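Local coordinates for maltose/maltodextrin-binding protein (Thermus thermophilus, PDB 2GH9), which binds maltotriose as a periplasmic solute-binding protein and probably delivers such sugars to a membrane transporter for uptake, at residues R129-F134 / V254-K259; G349-L354 / K364-D369. All coordinates share one frame; numbering follows the deposited sequence.

Contact 1: residues R129-F134 / V254-K259; sequences RTWEEF and VPPGAK. Unlike the reference sequence in segment 254-259: Val-254 (reference Ala).
Trp-131 meets Pro-256 in a CH-pi contact: CD of the proline lies 3.7 Å from the centroid of the five-membered indole ring, only 12° off its normal. Proline suits here because its delta C-H bonds, beside the ring nitrogen, are mildly polarised towards the electron-rich indole and its compact ring lets CD come close over the face. CG of Pro-256 follows, 3.7 Å from Trp-131 NE1. Nearer the helix backbone, Trp-131 CB rests 3.5 Å from the carbonyl O of Val-254. The indole is carried across by a first torsion that sets CG anti to the backbone N (chi1 166°). Tyr-206 and Phe-198 meet the same ring system.

Behind the tryptophan, Thr-130, the N-cap, fixes the helix start: its OG1 accepts from Glu-133 N at 3.2 Å. Arg-129 N bonds Glu-133 OE2 (2.7 Å), and the arginine grips side-on, NE and NH2 both donating to OE1 (NH2 at 2.9 Å) and NE weakly to OE2. In 254-259, Pro-255 to Ala-258 make a type II beta turn; at phi 91° Gly-257 fits where a side chain would press on Pro-256 O. The whole is a capped helix N-terminus packed through a Trp-Pro CH-pi contact on a proline-rich turn.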
loop_
_atom_site.group_PDB
_atom_site.type_symbol
_atom_site.label_atom_id
_atom_site.label_comp_id
_atom_site.label_asym_id
_atom_site.label_seq_id
_atom_site.Cartn_x
_atom_site.Cartn_y
_atom_site.Cartn_z
ATOM N N ARG A 129 0.962 23.752 6.358
ATOM C CA ARG A 129 0.029 23.574 7.472
ATOM C C ARG A 129 -1.429 23.400 7.036
ATOM O O ARG A 129 -2.242 22.864 7.783
ATOM C CB ARG A 129 0.114 24.776 8.388
ATOM C CG ARG A 129 1.464 24.958 9.063
ATOM C CD ARG A 129 1.514 26.271 9.800
ATOM N NE ARG A 129 1.825 27.415 8.935
ATOM C CZ ARG A 129 2.056 28.644 9.396
ATOM N NH1 ARG A 129 2.019 28.887 10.706
ATOM N NH2 ARG A 129 2.334 29.639 8.560
ATOM N N THR A 130 -1.758 23.891 5.844
ATOM C CA THR A 130 -3.122 23.862 5.333
ATOM C C THR A 130 -3.101 23.572 3.833
ATOM O O THR A 130 -2.058 23.620 3.184
ATOM C CB THR A 130 -3.835 25.249 5.537
ATOM O OG1 THR A 130 -3.131 26.258 4.793
ATOM C CG2 THR A 130 -3.897 25.641 6.989
ATOM N N TRP A 131 -4.280 23.301 3.291
ATOM C CA TRP A 131 -4.455 23.160 1.869
ATOM C C TRP A 131 -3.962 24.389 1.113
ATOM O O TRP A 131 -3.331 24.269 0.080
ATOM C CB TRP A 131 -5.930 22.926 1.512
ATOM C CG TRP A 131 -6.154 23.121 0.049
ATOM C CD1 TRP A 131 -6.703 24.216 -0.557
ATOM C CD2 TRP A 131 -5.732 22.244 -1.009
ATOM N NE1 TRP A 131 -6.680 24.056 -1.918
ATOM C CE2 TRP A 131 -6.088 22.859 -2.221
ATOM C CE3 TRP A 131 -5.091 20.988 -1.042
ATOM C CZ2 TRP A 131 -5.844 22.272 -3.455
ATOM C CZ3 TRP A 131 -4.854 20.400 -2.266
ATOM C CH2 TRP A 131 -5.232 21.045 -3.463
ATOM N N GLU A 132 -4.277 25.568 1.630
ATOM C CA GLU A 132 -4.041 26.816 0.894
ATOM C C GLU A 132 -2.535 27.093 0.821
ATOM O O GLU A 132 -2.009 27.523 -0.201
ATOM C CB GLU A 132 -4.792 27.982 1.565
ATOM C CG GLU A 132 -6.353 27.956 1.420
ATOM C CD GLU A 132 -7.081 26.884 2.253
ATOM O OE1 GLU A 132 -6.632 26.555 3.381
ATOM O OE2 GLU A 132 -8.133 26.374 1.766
ATOM N N GLU A 133 -1.856 26.818 1.924
ATOM C CA GLU A 133 -0.408 26.942 2.006
ATOM C C GLU A 133 0.319 25.930 1.095
ATOM O O GLU A 133 1.325 26.255 0.474
ATOM C CB GLU A 133 0.016 26.720 3.453
ATOM C CG GLU A 133 1.146 27.578 3.903
ATOM C CD GLU A 133 1.404 27.431 5.378
ATOM O OE1 GLU A 133 1.306 28.442 6.096
ATOM O OE2 GLU A 133 1.691 26.310 5.818
ATOM N N PHE A 134 -0.208 24.707 1.037
ATOM C CA PHE A 134 0.293 23.651 0.157
ATOM C C PHE A 134 0.110 24.030 -1.295
ATOM O O PHE A 134 1.036 23.912 -2.082
ATOM C CB PHE A 134 -0.446 22.326 0.429
ATOM C CG PHE A 134 -0.320 21.308 -0.692
ATOM C CD1 PHE A 134 0.814 20.501 -0.796
ATOM C CD2 PHE A 134 -1.349 21.139 -1.613
ATOM C CE1 PHE A 134 0.931 19.575 -1.821
ATOM C CE2 PHE A 134 -1.241 20.209 -2.622
ATOM C CZ PHE A 134 -0.093 19.423 -2.724
ATOM N N VAL A 254 -6.146 18.273 3.805
ATOM C CA VAL A 254 -7.510 17.918 3.519
ATOM C C VAL A 254 -7.931 18.732 2.301
ATOM O O VAL A 254 -7.699 19.950 2.259
ATOM C CB VAL A 254 -8.424 18.180 4.739
ATOM C CG1 VAL A 254 -9.864 17.668 4.492
ATOM C CG2 VAL A 254 -7.841 17.507 5.947
ATOM N N PRO A 255 -8.510 18.056 1.282
ATOM C CA PRO A 255 -8.931 18.787 0.076
ATOM C C PRO A 255 -10.006 19.825 0.420
ATOM O O PRO A 255 -10.766 19.632 1.380
ATOM C CB PRO A 255 -9.510 17.699 -0.831
ATOM C CG PRO A 255 -9.085 16.398 -0.259
ATOM C CD PRO A 255 -8.789 16.609 1.189
ATOM N N PRO A 256 -10.073 20.912 -0.359
ATOM C CA PRO A 256 -11.077 21.938 -0.132
ATOM C C PRO A 256 -12.487 21.400 -0.439
ATOM O O PRO A 256 -12.686 20.696 -1.429
ATOM C CB PRO A 256 -10.668 23.040 -1.112
ATOM C CG PRO A 256 -9.961 22.311 -2.215
ATOM C CD PRO A 256 -9.234 21.196 -1.538
ATOM N N GLY A 257 -13.449 21.701 0.430
ATOM C CA GLY A 257 -14.821 21.194 0.291
ATOM C C GLY A 257 -15.129 19.876 1.005
ATOM O O GLY A 257 -16.304 19.517 1.153
ATOM N N ALA A 258 -14.088 19.150 1.418
ATOM C CA ALA A 258 -14.236 17.878 2.129
ATOM C C ALA A 258 -14.645 18.111 3.582
ATOM O O ALA A 258 -14.042 18.908 4.289
ATOM C CB ALA A 258 -12.943 17.054 2.054
ATOM N N LYS A 259 -15.695 17.419 3.997
ATOM C CA LYS A 259 -16.230 17.521 5.361
ATOM C C LYS A 259 -15.407 16.802 6.431
ATOM O O LYS A 259 -15.534 17.113 7.618
ATOM C CB LYS A 259 -17.664 16.985 5.399
ATOM C CG LYS A 259 -17.816 15.509 5.029
ATOM C CD LYS A 259 -19.254 15.107 4.975
ATOM C CE LYS A 259 -19.388 13.594 4.898
ATOM N NZ LYS A 259 -20.799 13.145 4.634
#

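Contact 2: residues G349-L354 / K364-D369; sequences GNAISL and KKIVED
Ile-366 reaches from one helix to Ala-351 and Leu-354 of the other, and the cross-helix packing is apolar. Its two branches divide the work. CG2 lies 3.6 Å from Ala-351 CB, while CD1, at the end of the longer branch, comes 3.8 Å from Leu-354 CB. With chi1 at -72°, CG2 stands anti to the backbone N and CG1 anti to the carbonyl carbon, which spreads the beta-branched side chain over two positions about one turn apart on the same face of helix 341-357. Alanine fits where the backbones are nearest, the CA atoms of Ala-351 and Ile-366 being 5.8 Å apart, since a single methyl leaves room for the isoleucine. Leucine, further on, adds bulk, its CD2 lying 4.2 Å from Ile-366 CG1.

The side chain also meets backbone: CG2 of Ile-366 lies 3.4 Å from the carbonyl O of Ala-351.

Within each helix, main-chain bonds keep these faces in place, such as Leu-354 N to Asn-350 O at 3.0 Å and Asp-369 N to Lys-365 O at 2.8 Å. Lys-364 and Glu-368, one turn apart, form a long salt bridge on the 363-378 helix.

A third helix packs beside the pair, Leu-196 of helix 189-204 touching Ile-352, Ile-366 and Val-367. Two consecutive antiparallel helices joined by a short loop and packed through small and branched aliphatic residues form a helical hairpin, here at the C-terminal end of a periplasmic binding protein.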
loop_
_atom_site.group_PDB
_atom_site.type_symbol
_atom_site.label_atom_id
_atom_site.label_comp_id
_atom_site.label_asym_id
_atom_site.label_seq_id
_atom_site.Cartn_x
_atom_site.Cartn_y
_atom_site.Cartn_z
ATOM N N GLY A 349 -10.421 2.597 -10.472
ATOM C CA GLY A 349 -9.319 3.232 -11.170
ATOM C C GLY A 349 -9.672 3.647 -12.594
ATOM O O GLY A 349 -9.145 4.634 -13.112
ATOM N N ASN A 350 -10.556 2.883 -13.226
ATOM C CA ASN A 350 -11.073 3.256 -14.542
ATOM C C ASN A 350 -11.864 4.563 -14.444
ATOM O O ASN A 350 -11.737 5.431 -15.295
ATOM C CB ASN A 350 -11.920 2.120 -15.135
ATOM C CG ASN A 350 -11.074 0.904 -15.568
ATOM O OD1 ASN A 350 -9.837 0.970 -15.655
ATOM N ND2 ASN A 350 -11.758 -0.214 -15.854
ATOM N N ALA A 351 -12.657 4.703 -13.390
ATOM C CA ALA A 351 -13.430 5.924 -13.164
ATOM C C ALA A 351 -12.517 7.149 -13.055
ATOM O O ALA A 351 -12.796 8.198 -13.647
ATOM C CB ALA A 351 -14.272 5.780 -11.920
ATOM N N ILE A 352 -11.424 7.014 -12.295
ATOM C CA ILE A 352 -10.501 8.129 -12.057
ATOM C C ILE A 352 -9.810 8.541 -13.339
ATOM O O ILE A 352 -9.716 9.738 -13.664
ATOM C CB ILE A 352 -9.448 7.792 -10.941
ATOM C CG1 ILE A 352 -10.161 7.593 -9.598
ATOM C CG2 ILE A 352 -8.327 8.892 -10.881
ATOM C CD1 ILE A 352 -9.356 6.833 -8.516
ATOM N N SER A 353 -9.306 7.550 -14.069
ATOM C CA SER A 353 -8.660 7.806 -15.347
ATOM C C SER A 353 -9.614 8.496 -16.352
ATOM O O SER A 353 -9.196 9.393 -17.069
ATOM C CB SER A 353 -8.093 6.501 -15.930
ATOM O OG SER A 353 -6.938 6.114 -15.202
ATOM N N LEU A 354 -10.875 8.075 -16.387
ATOM C CA LEU A 354 -11.898 8.735 -17.228
ATOM C C LEU A 354 -12.153 10.182 -16.798
ATOM O O LEU A 354 -12.295 11.083 -17.636
ATOM C CB LEU A 354 -13.233 7.983 -17.154
ATOM C CG LEU A 354 -13.647 7.034 -18.275
ATOM C CD1 LEU A 354 -12.601 5.985 -18.529
ATOM C CD2 LEU A 354 -14.990 6.402 -17.914
ATOM N N LYS A 364 -20.681 12.768 -12.590
ATOM C CA LYS A 364 -21.927 12.131 -12.143
ATOM C C LYS A 364 -22.166 10.754 -12.789
ATOM O O LYS A 364 -22.495 9.789 -12.101
ATOM C CB LYS A 364 -23.114 13.063 -12.454
ATOM C CG LYS A 364 -24.465 12.650 -11.857
ATOM C CD LYS A 364 -24.885 13.552 -10.682
ATOM C CE LYS A 364 -26.392 13.707 -10.612
ATOM N NZ LYS A 364 -27.109 12.400 -10.608
ATOM N N LYS A 365 -22.012 10.674 -14.103
ATOM C CA LYS A 365 -22.265 9.421 -14.843
ATOM C C LYS A 365 -21.122 8.417 -14.684
ATOM O O LYS A 365 -21.365 7.210 -14.567
ATOM C CB LYS A 365 -22.495 9.692 -16.331
ATOM C CG LYS A 365 -23.852 10.330 -16.639
ATOM C CD LYS A 365 -24.085 10.476 -18.154
ATOM C CE LYS A 365 -25.432 11.162 -18.448
ATOM N NZ LYS A 365 -25.556 11.609 -19.884
ATOM N N ILE A 366 -19.889 8.926 -14.706
ATOM C CA ILE A 366 -18.687 8.115 -14.453
ATOM C C ILE A 366 -18.849 7.358 -13.136
ATOM O O ILE A 366 -18.670 6.137 -13.093
ATOM C CB ILE A 366 -17.392 8.975 -14.450
ATOM C CG1 ILE A 366 -17.063 9.428 -15.875
ATOM C CG2 ILE A 366 -16.204 8.177 -13.859
ATOM C CD1 ILE A 366 -15.904 10.372 -16.002
ATOM N N VAL A 367 -19.227 8.074 -12.078
ATOM C CA VAL A 367 -19.447 7.441 -10.774
ATOM C C VAL A 367 -20.610 6.438 -10.818
ATOM O O VAL A 367 -20.537 5.358 -10.206
ATOM C CB VAL A 367 -19.684 8.497 -9.659
ATOM C CG1 VAL A 367 -20.038 7.821 -8.339
ATOM C CG2 VAL A 367 -18.454 9.393 -9.499
ATOM N N GLU A 368 -21.682 6.790 -11.529
ATOM C CA GLU A 368 -22.829 5.879 -11.686
ATOM C C GLU A 368 -22.413 4.561 -12.351
ATOM O O GLU A 368 -22.738 3.480 -11.859
ATOM C CB GLU A 368 -23.974 6.545 -12.478
ATOM C CG GLU A 368 -24.821 7.521 -11.649
ATOM C CD GLU A 368 -25.896 8.282 -12.458
ATOM O OE1 GLU A 368 -25.898 8.247 -13.711
ATOM O OE2 GLU A 368 -26.738 8.934 -11.803
ATOM N N ASP A 369 -21.685 4.676 -13.455
ATOM C CA ASP A 369 -21.182 3.535 -14.213
ATOM C C ASP A 369 -20.175 2.703 -13.409
ATOM O O ASP A 369 -20.210 1.468 -13.451
ATOM C CB ASP A 369 -20.520 4.005 -15.518
ATOM C CG ASP A 369 -21.511 4.684 -16.502
ATOM O OD1 ASP A 369 -22.757 4.597 -16.310
ATOM O OD2 ASP A 369 -21.022 5.320 -17.467
#

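Overall arrangement
The two contacts come in series along the chain, contact 1 closing before contact 2 opens. Their centres lie 24 Å apart and their nearest atoms about 13 Å, without touching. Both are peripheral packing contacts: contact 1 joins the start of helix 131-141 to the loop between strands 247-250 and 265-273, whereas contact 2 pairs the last two helices, 341-357 and 363-378. They are tied through shared helices. In helix 189-204, Phe-198 touches Pro-255 and Pro-256 while Leu-196 touches Ile-366; in helix 156-166, Phe-162 touches Pro-255 while Pro-156 touches Ile-352. The side chain of Ala-351, in contact 2, is about 12 Å from a bound glucose unit.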